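Local coordinates for N-acetyltransferase domain-containing protein (Xanthomonas campestris pv. campestris, PDB 2OZH), which probably works as an acyltransferase, as a putative member of the GNAT family of N-acetyltransferases, at residues T68-G73 against P98-L103; D43-F48 against R61-Y66; H20-Q25 against D74-P79. One frame throughout, in Å; residues are numbered along the deposited sequence.

Contact 1. Residues T68-G73 against P98-L103; sequences TFAYLG and PDLQGL. With EDO (1,2-ethanediol), chain H.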
loop_
_atom_site.group_PDB
_atom_site.type_symbol
_atom_site.label_atom_id
_atom_site.label_comp_id
_atom_site.label_asym_id
_atom_site.label_seq_id
_atom_site.Cartn_x
_atom_site.Cartn_y
_atom_site.Cartn_z
ATOM N N THR A 68 2.461 8.863 -3.806
ATOM C CA THR A 68 3.773 8.517 -3.283
ATOM C C THR A 68 4.108 7.021 -3.293
ATOM O O THR A 68 5.277 6.680 -3.334
ATOM C CB THR A 68 4.006 9.034 -1.854
ATOM O OG1 THR A 68 3.209 8.293 -0.908
ATOM C CG2 THR A 68 3.757 10.526 -1.759
ATOM N N PHE A 69 3.097 6.155 -3.221
ATOM C CA PHE A 69 3.292 4.740 -2.957
ATOM C C PHE A 69 2.236 3.923 -3.656
ATOM O O PHE A 69 1.071 4.318 -3.710
ATOM C CB PHE A 69 3.167 4.458 -1.452
ATOM C CG PHE A 69 3.226 2.989 -1.119
ATOM C CD1 PHE A 69 4.431 2.332 -0.930
ATOM C CD2 PHE A 69 2.046 2.248 -0.992
ATOM C CE1 PHE A 69 4.442 0.973 -0.656
ATOM C CE2 PHE A 69 2.079 0.910 -0.714
ATOM C CZ PHE A 69 3.279 0.274 -0.537
ATOM N N ALA A 70 2.643 2.771 -4.190
ATOM C CA ALA A 70 1.690 1.767 -4.672
ATOM C C ALA A 70 2.205 0.376 -4.355
ATOM O O ALA A 70 3.410 0.149 -4.301
ATOM C CB ALA A 70 1.454 1.886 -6.168
ATOM N N TYR A 71 1.250 -0.551 -4.225
ATOM C CA TYR A 71 1.515 -1.962 -4.002
ATOM C C TYR A 71 0.710 -2.754 -5.024
ATOM O O TYR A 71 -0.484 -2.524 -5.162
ATOM C CB TYR A 71 1.106 -2.368 -2.563
ATOM C CG TYR A 71 1.142 -3.851 -2.296
ATOM C CD1 TYR A 71 2.332 -4.531 -2.129
ATOM C CD2 TYR A 71 -0.017 -4.546 -2.243
ATOM C CE1 TYR A 71 2.321 -5.928 -1.907
ATOM C CE2 TYR A 71 -0.038 -5.927 -2.038
ATOM C CZ TYR A 71 1.125 -6.577 -1.865
ATOM O OH TYR A 71 1.067 -7.976 -1.679
ATOM N N LEU A 72 1.360 -3.672 -5.722
ATOM C CA LEU A 72 0.746 -4.537 -6.721
ATOM C C LEU A 72 0.523 -5.904 -6.134
ATOM O O LEU A 72 1.402 -6.490 -5.550
ATOM C CB LEU A 72 1.695 -4.651 -7.910
ATOM C CG LEU A 72 1.269 -5.545 -9.075
ATOM C CD1 LEU A 72 0.058 -4.939 -9.799
ATOM C CD2 LEU A 72 2.439 -5.804 -10.033
ATOM N N GLY A 73 -0.650 -6.461 -6.402
ATOM C CA GLY A 73 -0.927 -7.855 -6.061
ATOM C C GLY A 73 -2.085 -8.421 -6.857
ATOM O O GLY A 73 -2.651 -7.780 -7.732
ATOM N N PRO A 98 -2.460 7.077 -15.402
ATOM C CA PRO A 98 -2.140 8.445 -15.031
ATOM C C PRO A 98 -2.072 8.712 -13.536
ATOM O O PRO A 98 -1.468 9.710 -13.128
ATOM C CB PRO A 98 -3.272 9.263 -15.675
ATOM C CG PRO A 98 -4.271 8.331 -16.128
ATOM C CD PRO A 98 -3.676 6.972 -16.223
ATOM N N ASP A 99 -2.674 7.867 -12.718
ATOM C CA ASP A 99 -2.685 8.083 -11.257
ATOM C C ASP A 99 -1.558 7.330 -10.574
ATOM O O ASP A 99 -1.483 7.346 -9.350
ATOM C CB ASP A 99 -4.038 7.704 -10.663
ATOM C CG ASP A 99 -5.170 8.580 -11.202
ATOM O OD1 ASP A 99 -4.940 9.782 -11.458
ATOM O OD2 ASP A 99 -6.289 8.073 -11.379
ATOM N N LEU A 100 -0.711 6.643 -11.343
ATOM C CA LEU A 100 0.405 5.868 -10.812
ATOM C C LEU A 100 1.763 6.323 -11.327
ATOM O O LEU A 100 2.735 5.565 -11.356
ATOM C CB LEU A 100 0.219 4.384 -11.108
ATOM C CG LEU A 100 -1.048 3.727 -10.584
ATOM C CD1 LEU A 100 -1.104 2.273 -10.982
ATOM C CD2 LEU A 100 -1.147 3.805 -9.075
ATOM N N GLN A 101 1.834 7.597 -11.714
ATOM C CA GLN A 101 3.069 8.190 -12.194
ATOM C C GLN A 101 3.786 8.950 -11.096
ATOM O O GLN A 101 3.166 9.421 -10.152
ATOM C CB GLN A 101 2.790 9.159 -13.356
ATOM C CG GLN A 101 2.072 8.527 -14.537
ATOM C CD GLN A 101 2.790 7.320 -15.059
ATOM O OE1 GLN A 101 3.974 7.398 -15.416
ATOM N NE2 GLN A 101 2.116 6.164 -15.080
ATOM N N GLY A 102 5.107 9.034 -11.207
ATOM C CA GLY A 102 5.880 9.820 -10.262
ATOM C C GLY A 102 5.950 9.282 -8.850
ATOM O O GLY A 102 6.253 10.030 -7.917
ATOM N N LEU A 103 5.684 7.991 -8.662
ATOM C CA LEU A 103 5.667 7.454 -7.330
ATOM C C LEU A 103 7.069 7.232 -6.809
ATOM O O LEU A 103 7.946 6.801 -7.567
ATOM C CB LEU A 103 4.924 6.106 -7.341
ATOM C CG LEU A 103 3.485 6.090 -7.849
ATOM C CD1 LEU A 103 2.936 4.682 -7.835
ATOM C CD2 LEU A 103 2.581 6.996 -7.010
HETATM C C1 EDO H . 6.817 6.814 -13.245
HETATM O O1 EDO H . 6.506 8.193 -13.515
HETATM C C2 EDO H . 8.318 6.630 -13.256
HETATM O O2 EDO H . 8.861 6.288 -11.968
#
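Leu100 is the first residue of the 98-103 loop to reach strand 69-73. Its CD2 methyl lies 4.3 Å from Ala70 CB, a loose apolar touch, and the same side chain also packs on Val94 of helix 86-96 and on Tyr66. Gln101 turns off the other way. Its NE2 is tied back to the carbonyls of Met95 and His97 at the end of the helix, while OE1 has a weak bond to O1 of an ethanediol. The loop belongs to a right-handed beta-alpha-beta crossover of the GNAT fold, leading from helix 86-96 into strand 105-109, which runs parallel to strand 69-77. At Gly102 the chain turns with positive phi (69°), and its N donates to the same ethanediol oxygen, O1, over 2.8 Å. Leu103 brings the main contact. With CG beside its backbone N (chi1 -58°), the fork is turned onto the strand: CD1 packs 3.6 Å from Ala70 CB, and CD2 lies 3.7 Å from Thr68 N. The side chains of Thr68, just before the strand, and Phe69 point away from the loop; Thr68 OG1 bonds Asp65 and the Phe69 ring stacks on Tyr71 of the second subunit.

Contact 2. Residues D43-F48 against R61-Y66; sequences DHSLCF and RVISDY. With EDO (1,2-ethanediol), chain G.
Ser45 fits against the bent side chain of Arg61 at the open end of the antiparallel hairpin of strands 46-52 and 55-64, a central element of the GNAT sheet. Leu46 and Val62 form a hydrogen-bonded pair, with Leu46 N to Val62 O and Val62 N to Leu46 O both 2.9 Å; Cys47 and Arg61 follow as a non-hydrogen-bonded pair. On the face carrying Cys47 and Arg61, the extended start of the arginine makes a ledge: Ser45 CB sits 3.5 Å from Arg61 CG and close to CD, and Cys47 SG rests against the same two carbons. A bend at chi3 (66°) then brings the guanidinium alongside the serine. Ser45 OG meets it edge-on, almost in its plane, and takes a bond from NH1 at 2.9 Å; the same hydroxyl also bonds Ala41 O. NH1 has a further partner in Asp65 of the second subunit, and NE in Asp74, so this buried cation is held from several sides.

On the face of Leu46 and Val62 the packing across the strands is mainly apolar. Val62 turns CG2 obliquely toward the Phe48 ring, 3.9 Å from CE1, and both residues abut Val94 of helix 86-96. Beyond the paired strands Tyr66 reaches back with positive phi, presenting its ring edge to Leu46, whose CB lies 4.0 Å from CE1. An ST turn accompanies this return: Ser64 OG accepts from Tyr66 N. Where the strands part before Leu46, a water fills the gap between the backbone of His44 and that of Ser64. It lies within bonding distance of His44 O, accepts from Ser64 N at 3.0 Å, and hydrogen-bonds Tyr66 OH, also at 3.0 Å.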
loop_
_atom_site.group_PDB
_atom_site.type_symbol
_atom_site.label_atom_id
_atom_site.label_comp_id
_atom_site.label_asym_id
_atom_site.label_seq_id
_atom_site.Cartn_x
_atom_site.Cartn_y
_atom_site.Cartn_z
ATOM N N ASP A 43 -13.175 -2.598 -3.846
ATOM C CA ASP A 43 -13.809 -1.297 -3.691
ATOM C C ASP A 43 -12.793 -0.218 -3.322
ATOM O O ASP A 43 -12.977 0.957 -3.661
ATOM C CB ASP A 43 -14.875 -1.346 -2.621
ATOM C CG ASP A 43 -16.116 -2.131 -3.020
ATOM O OD1 ASP A 43 -16.310 -2.452 -4.189
ATOM O OD2 ASP A 43 -16.923 -2.385 -2.092
ATOM N N HIS A 44 -11.690 -0.603 -2.698
ATOM C CA HIS A 44 -10.685 0.362 -2.218
ATOM C C HIS A 44 -9.356 0.275 -2.922
ATOM O O HIS A 44 -8.332 0.762 -2.431
ATOM C CB HIS A 44 -10.524 0.215 -0.703
ATOM C CG HIS A 44 -11.759 0.554 0.031
ATOM N ND1 HIS A 44 -12.148 1.856 0.244
ATOM C CD2 HIS A 44 -12.730 -0.242 0.546
ATOM C CE1 HIS A 44 -13.302 1.841 0.891
ATOM N NE2 HIS A 44 -13.682 0.590 1.076
ATOM N N SER A 45 -9.356 -0.313 -4.108
ATOM C CA SER A 45 -8.177 -0.455 -4.924
ATOM C C SER A 45 -8.408 0.053 -6.319
ATOM O O SER A 45 -9.555 0.189 -6.758
ATOM C CB SER A 45 -7.798 -1.946 -5.048
ATOM O OG SER A 45 -7.561 -2.514 -3.770
ATOM N N LEU A 46 -7.311 0.279 -7.038
ATOM C CA LEU A 46 -7.327 0.530 -8.464
ATOM C C LEU A 46 -7.096 -0.799 -9.152
ATOM O O LEU A 46 -6.040 -1.411 -9.060
ATOM C CB LEU A 46 -6.249 1.535 -8.868
ATOM C CG LEU A 46 -6.156 1.869 -10.356
ATOM C CD1 LEU A 46 -7.422 2.465 -10.881
ATOM C CD2 LEU A 46 -5.008 2.855 -10.581
ATOM N N CYS A 47 -8.159 -1.310 -9.762
ATOM C CA CYS A 47 -8.172 -2.656 -10.302
ATOM C C CYS A 47 -8.130 -2.617 -11.815
ATOM O O CYS A 47 -8.745 -1.745 -12.445
ATOM C CB CYS A 47 -9.414 -3.422 -9.872
ATOM S SG CYS A 47 -9.590 -3.607 -8.086
ATOM N N PHE A 48 -7.398 -3.570 -12.383
ATOM C CA PHE A 48 -7.220 -3.712 -13.842
ATOM C C PHE A 48 -7.813 -5.060 -14.230
ATOM O O PHE A 48 -7.314 -6.111 -13.827
ATOM C CB PHE A 48 -5.727 -3.654 -14.208
ATOM C CG PHE A 48 -5.107 -2.320 -13.895
ATOM C CD1 PHE A 48 -4.775 -1.985 -12.605
ATOM C CD2 PHE A 48 -4.869 -1.374 -14.895
ATOM C CE1 PHE A 48 -4.233 -0.742 -12.313
ATOM C CE2 PHE A 48 -4.346 -0.139 -14.608
ATOM C CZ PHE A 48 -4.024 0.177 -13.319
ATOM N N ARG A 61 -4.232 -5.855 -9.377
ATOM C CA ARG A 61 -4.796 -4.956 -8.391
ATOM C C ARG A 61 -3.717 -4.098 -7.742
ATOM O O ARG A 61 -2.674 -4.618 -7.360
ATOM C CB ARG A 61 -5.566 -5.729 -7.317
ATOM C CG ARG A 61 -6.339 -4.819 -6.366
ATOM C CD ARG A 61 -7.360 -5.589 -5.559
ATOM N NE ARG A 61 -6.778 -6.544 -4.634
ATOM C CZ ARG A 61 -6.476 -6.273 -3.372
ATOM N NH1 ARG A 61 -6.579 -5.043 -2.895
ATOM N NH2 ARG A 61 -6.090 -7.241 -2.576
ATOM N N VAL A 62 -3.979 -2.808 -7.660
ATOM C CA VAL A 62 -3.037 -1.857 -7.094
ATOM C C VAL A 62 -3.668 -1.129 -5.904
ATOM O O VAL A 62 -4.770 -0.602 -6.004
ATOM C CB VAL A 62 -2.563 -0.858 -8.168
ATOM C CG1 VAL A 62 -1.629 0.203 -7.563
ATOM C CG2 VAL A 62 -1.884 -1.577 -9.309
ATOM N N ILE A 63 -2.962 -1.074 -4.778
ATOM C CA ILE A 63 -3.364 -0.287 -3.628
ATOM C C ILE A 63 -2.393 0.907 -3.608
ATOM O O ILE A 63 -1.187 0.708 -3.556
ATOM C CB ILE A 63 -3.244 -1.084 -2.336
ATOM C CG1 ILE A 63 -4.098 -2.354 -2.429
ATOM C CG2 ILE A 63 -3.683 -0.238 -1.159
ATOM C CD1 ILE A 63 -3.883 -3.304 -1.269
ATOM N N SER A 64 -2.918 2.122 -3.610
ATOM C CA SER A 64 -2.061 3.299 -3.750
ATOM C C SER A 64 -2.712 4.528 -3.191
ATOM O O SER A 64 -3.938 4.611 -3.113
ATOM C CB SER A 64 -1.786 3.515 -5.230
ATOM O OG SER A 64 -0.894 4.609 -5.485
ATOM N N ASP A 65 -1.884 5.518 -2.836
ATOM C CA ASP A 65 -2.354 6.866 -2.556
ATOM C C ASP A 65 -2.374 7.756 -3.796
ATOM O O ASP A 65 -2.697 8.929 -3.686
ATOM C CB ASP A 65 -1.559 7.505 -1.432
ATOM C CG ASP A 65 -0.129 7.754 -1.779
ATOM O OD1 ASP A 65 0.313 7.356 -2.881
ATOM O OD2 ASP A 65 0.552 8.391 -0.936
ATOM N N TYR A 66 -2.009 7.200 -4.953
ATOM C CA TYR A 66 -1.983 7.925 -6.223
ATOM C C TYR A 66 -1.079 9.137 -6.151
ATOM O O TYR A 66 -1.295 10.157 -6.843
ATOM C CB TYR A 66 -3.403 8.314 -6.682
ATOM C CG TYR A 66 -4.354 7.157 -6.544
ATOM C CD1 TYR A 66 -4.110 5.947 -7.176
ATOM C CD2 TYR A 66 -5.445 7.229 -5.696
ATOM C CE1 TYR A 66 -4.922 4.837 -6.962
ATOM C CE2 TYR A 66 -6.293 6.133 -5.493
ATOM C CZ TYR A 66 -6.005 4.930 -6.119
ATOM O OH TYR A 66 -6.827 3.827 -5.932
HETATM C C1 EDO G . -14.642 1.734 4.958
HETATM O O1 EDO G . -13.957 2.663 4.111
HETATM C C2 EDO G . -13.989 0.370 4.807
HETATM O O2 EDO G . -14.825 -0.485 4.028
HETATM O O HOH W 1 -5.937 2.109 -3.647
#

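Contact 3. Residues H20-Q25 against D74-P79; sequences HRTLSQ and DVFVLP. With EDO (1,2-ethanediol), chain E.
Thr22 of helix 20-25 meets Phe76 of strand 74-77 through a CH-pi contact. The methyl CG2 stands 3.6 Å from the ring centroid and only 5° off the ring normal, so the six ring carbons are almost equally distant from it. Both torsions serve this: Thr22 holds CG2 anti to its backbone N, and Phe76 places CG between its N and carbonyl carbon (chi1 70°), which sends the ring toward the helix.

The remaining van der Waals packing is looser. Leu23 CD2 comes obliquely to the same ring, 4.2 Å from Phe76 CD2. Leu78 extends its CD2 methyl to 3.8 Å from Thr22 OG1, a hydroxyl already bonded to Leu18 O one turn earlier in the helix.

The polar part centres on the Asp74 carboxylate. The Leu23 fork lies across it at about a right angle, CD1 3.8 Å from OD2 and CD2 3.8 Å from OD1, resting against one side of it, while Arg61 bridges to OD2 and Trp29 NE1 bonds OD1. Past this carboxylate the backbone N of Val75 donates to O1 of an ethanediol over 3.1 Å.

The helix crosses the strand steeply (106°, axes 10.2 Å apart). Backbone pairing of strand 69-77 with strand 55-64 passes from Gly73-Arg61 to Phe76-Phe59, one residue more on the first strand: a beta bulge, with Asp74 at positive phi. Such a bulge is a hallmark of the fourth strand of GNAT folds, near where it splays from the fifth; the ethanediol's position, also bonded to Ala109 O, is consistent with the cleft where relatives bind acetyl-CoA.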
loop_
_atom_site.group_PDB
_atom_site.type_symbol
_atom_site.label_atom_id
_atom_site.label_comp_id
_atom_site.label_asym_id
_atom_site.label_seq_id
_atom_site.Cartn_x
_atom_site.Cartn_y
_atom_site.Cartn_z
ATOM N N HIS A 20 -12.997 -13.978 -6.929
ATOM C CA HIS A 20 -13.073 -14.657 -5.653
ATOM C C HIS A 20 -12.697 -16.127 -5.764
ATOM O O HIS A 20 -11.872 -16.629 -4.989
ATOM C CB HIS A 20 -14.484 -14.511 -5.081
ATOM C CG HIS A 20 -14.744 -15.283 -3.827
ATOM N ND1 HIS A 20 -15.971 -15.868 -3.594
ATOM C CD2 HIS A 20 -13.964 -15.565 -2.760
ATOM C CE1 HIS A 20 -15.915 -16.501 -2.425
ATOM N NE2 HIS A 20 -14.722 -16.304 -1.882
ATOM N N ARG A 21 -13.293 -16.844 -6.697
ATOM C CA ARG A 21 -12.976 -18.268 -6.841
ATOM C C ARG A 21 -11.508 -18.472 -7.157
ATOM O O ARG A 21 -10.852 -19.348 -6.606
ATOM C CB ARG A 21 -13.862 -18.891 -7.938
ATOM C CG ARG A 21 -15.349 -18.951 -7.577
ATOM C CD ARG A 21 -16.315 -19.102 -8.856
ATOM N NE ARG A 21 -17.668 -18.780 -8.413
ATOM C CZ ARG A 21 -18.473 -17.879 -8.894
ATOM N NH1 ARG A 21 -18.205 -17.213 -10.031
ATOM N NH2 ARG A 21 -19.567 -17.596 -8.215
ATOM N N THR A 22 -10.991 -17.663 -8.075
ATOM C CA THR A 22 -9.593 -17.782 -8.506
ATOM C C THR A 22 -8.650 -17.533 -7.356
ATOM O O THR A 22 -7.733 -18.326 -7.088
ATOM C CB THR A 22 -9.310 -16.839 -9.672
ATOM O OG1 THR A 22 -10.089 -17.220 -10.820
ATOM C CG2 THR A 22 -7.818 -16.840 -10.034
ATOM N N LEU A 23 -8.852 -16.423 -6.665
ATOM C CA LEU A 23 -7.962 -16.078 -5.554
ATOM C C LEU A 23 -8.067 -17.106 -4.436
ATOM O O LEU A 23 -7.057 -17.560 -3.878
ATOM C CB LEU A 23 -8.266 -14.669 -5.026
ATOM C CG LEU A 23 -7.944 -13.518 -5.981
ATOM C CD1 LEU A 23 -8.258 -12.219 -5.326
ATOM C CD2 LEU A 23 -6.482 -13.542 -6.432
ATOM N N SER A 24 -9.289 -17.499 -4.089
ATOM C CA SER A 24 -9.538 -18.410 -2.979
ATOM C C SER A 24 -9.007 -19.795 -3.218
ATOM O O SER A 24 -8.553 -20.470 -2.294
ATOM C CB SER A 24 -11.044 -18.539 -2.731
ATOM O OG SER A 24 -11.283 -19.427 -1.631
ATOM N N GLN A 25 -9.123 -20.257 -4.450
ATOM C CA GLN A 25 -8.834 -21.659 -4.758
ATOM C C GLN A 25 -7.555 -21.906 -5.512
ATOM O O GLN A 25 -6.964 -22.995 -5.367
ATOM C CB GLN A 25 -10.005 -22.250 -5.537
ATOM C CG GLN A 25 -11.310 -22.166 -4.795
ATOM C CD GLN A 25 -12.496 -22.625 -5.581
ATOM O OE1 GLN A 25 -12.578 -22.412 -6.794
ATOM N NE2 GLN A 25 -13.461 -23.219 -4.889
ATOM N N ASP A 74 -2.404 -9.661 -6.534
ATOM C CA ASP A 74 -3.540 -10.386 -7.109
ATOM C C ASP A 74 -3.446 -10.562 -8.626
ATOM O O ASP A 74 -4.453 -10.744 -9.286
ATOM C CB ASP A 74 -4.873 -9.759 -6.718
ATOM C CG ASP A 74 -5.199 -9.904 -5.238
ATOM O OD1 ASP A 74 -4.654 -10.785 -4.560
ATOM O OD2 ASP A 74 -6.117 -9.180 -4.799
ATOM N N VAL A 75 -2.256 -10.580 -9.186
ATOM C CA VAL A 75 -2.098 -10.712 -10.636
ATOM C C VAL A 75 -2.378 -12.124 -11.054
ATOM O O VAL A 75 -1.800 -13.102 -10.515
ATOM C CB VAL A 75 -0.680 -10.290 -11.076
ATOM C CG1 VAL A 75 -0.473 -10.552 -12.571
ATOM C CG2 VAL A 75 -0.423 -8.822 -10.750
ATOM N N PHE A 76 -3.276 -12.291 -12.038
ATOM C CA PHE A 76 -3.479 -13.590 -12.609
ATOM C C PHE A 76 -4.002 -13.477 -14.045
ATOM O O PHE A 76 -4.615 -12.491 -14.433
ATOM C CB PHE A 76 -4.425 -14.469 -11.759
ATOM C CG PHE A 76 -5.890 -14.043 -11.735
ATOM C CD1 PHE A 76 -6.730 -14.331 -12.792
ATOM C CD2 PHE A 76 -6.444 -13.441 -10.624
ATOM C CE1 PHE A 76 -8.104 -14.007 -12.763
ATOM C CE2 PHE A 76 -7.784 -13.107 -10.589
ATOM C CZ PHE A 76 -8.601 -13.364 -11.643
ATOM N N VAL A 77 -3.760 -14.568 -14.782
ATOM C CA VAL A 77 -4.368 -14.846 -16.085
ATOM C C VAL A 77 -4.920 -16.252 -16.006
ATOM O O VAL A 77 -4.224 -17.144 -15.538
ATOM C CB VAL A 77 -3.346 -14.716 -17.224
ATOM C CG1 VAL A 77 -3.954 -15.128 -18.541
ATOM C CG2 VAL A 77 -2.810 -13.296 -17.300
ATOM N N LEU A 78 -6.158 -16.468 -16.464
ATOM C CA LEU A 78 -6.736 -17.804 -16.434
ATOM C C LEU A 78 -5.920 -18.735 -17.304
ATOM O O LEU A 78 -5.391 -18.327 -18.349
ATOM C CB LEU A 78 -8.189 -17.778 -16.848
ATOM C CG LEU A 78 -9.108 -17.004 -15.895
ATOM C CD1 LEU A 78 -10.516 -17.080 -16.444
ATOM C CD2 LEU A 78 -9.021 -17.534 -14.455
ATOM N N PRO A 79 -5.765 -19.995 -16.899
ATOM C CA PRO A 79 -4.836 -20.883 -17.586
ATOM C C PRO A 79 -5.061 -21.070 -19.066
ATOM O O PRO A 79 -4.073 -21.156 -19.827
ATOM C CB PRO A 79 -5.025 -22.224 -16.854
ATOM C CG PRO A 79 -5.465 -21.855 -15.508
ATOM C CD PRO A 79 -6.332 -20.615 -15.682
HETATM C C1 EDO E . 1.701 -9.618 -8.345
HETATM O O1 EDO E . 0.522 -10.256 -7.818
HETATM C C2 EDO E . 2.848 -9.698 -7.380
HETATM O O2 EDO E . 3.340 -11.037 -7.267
#

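Overall arrangement
All three contacts draw on the central sheet. Contact 2 pairs strands and contact 1 packs a loop on one; both are buried, about 9 Å apart between centres, and touch the second subunit. Contact 3, partly buried, sets a helix on the far end of strand 69-77, about 22 Å from contact 1 and across the chain's centre, and meets no other subunit. Contact 1 rests on methyl packing, contact 2 on backbone bonds and a buried arginine, and contact 3 on a methyl over a ring and a leucine against a carboxylate. Contacts 1 and 2 join through Tyr71 N and Ile63 O, whereas a salt bridge, Arg61 NE to Asp74 OD2, connects contacts 2 and 3.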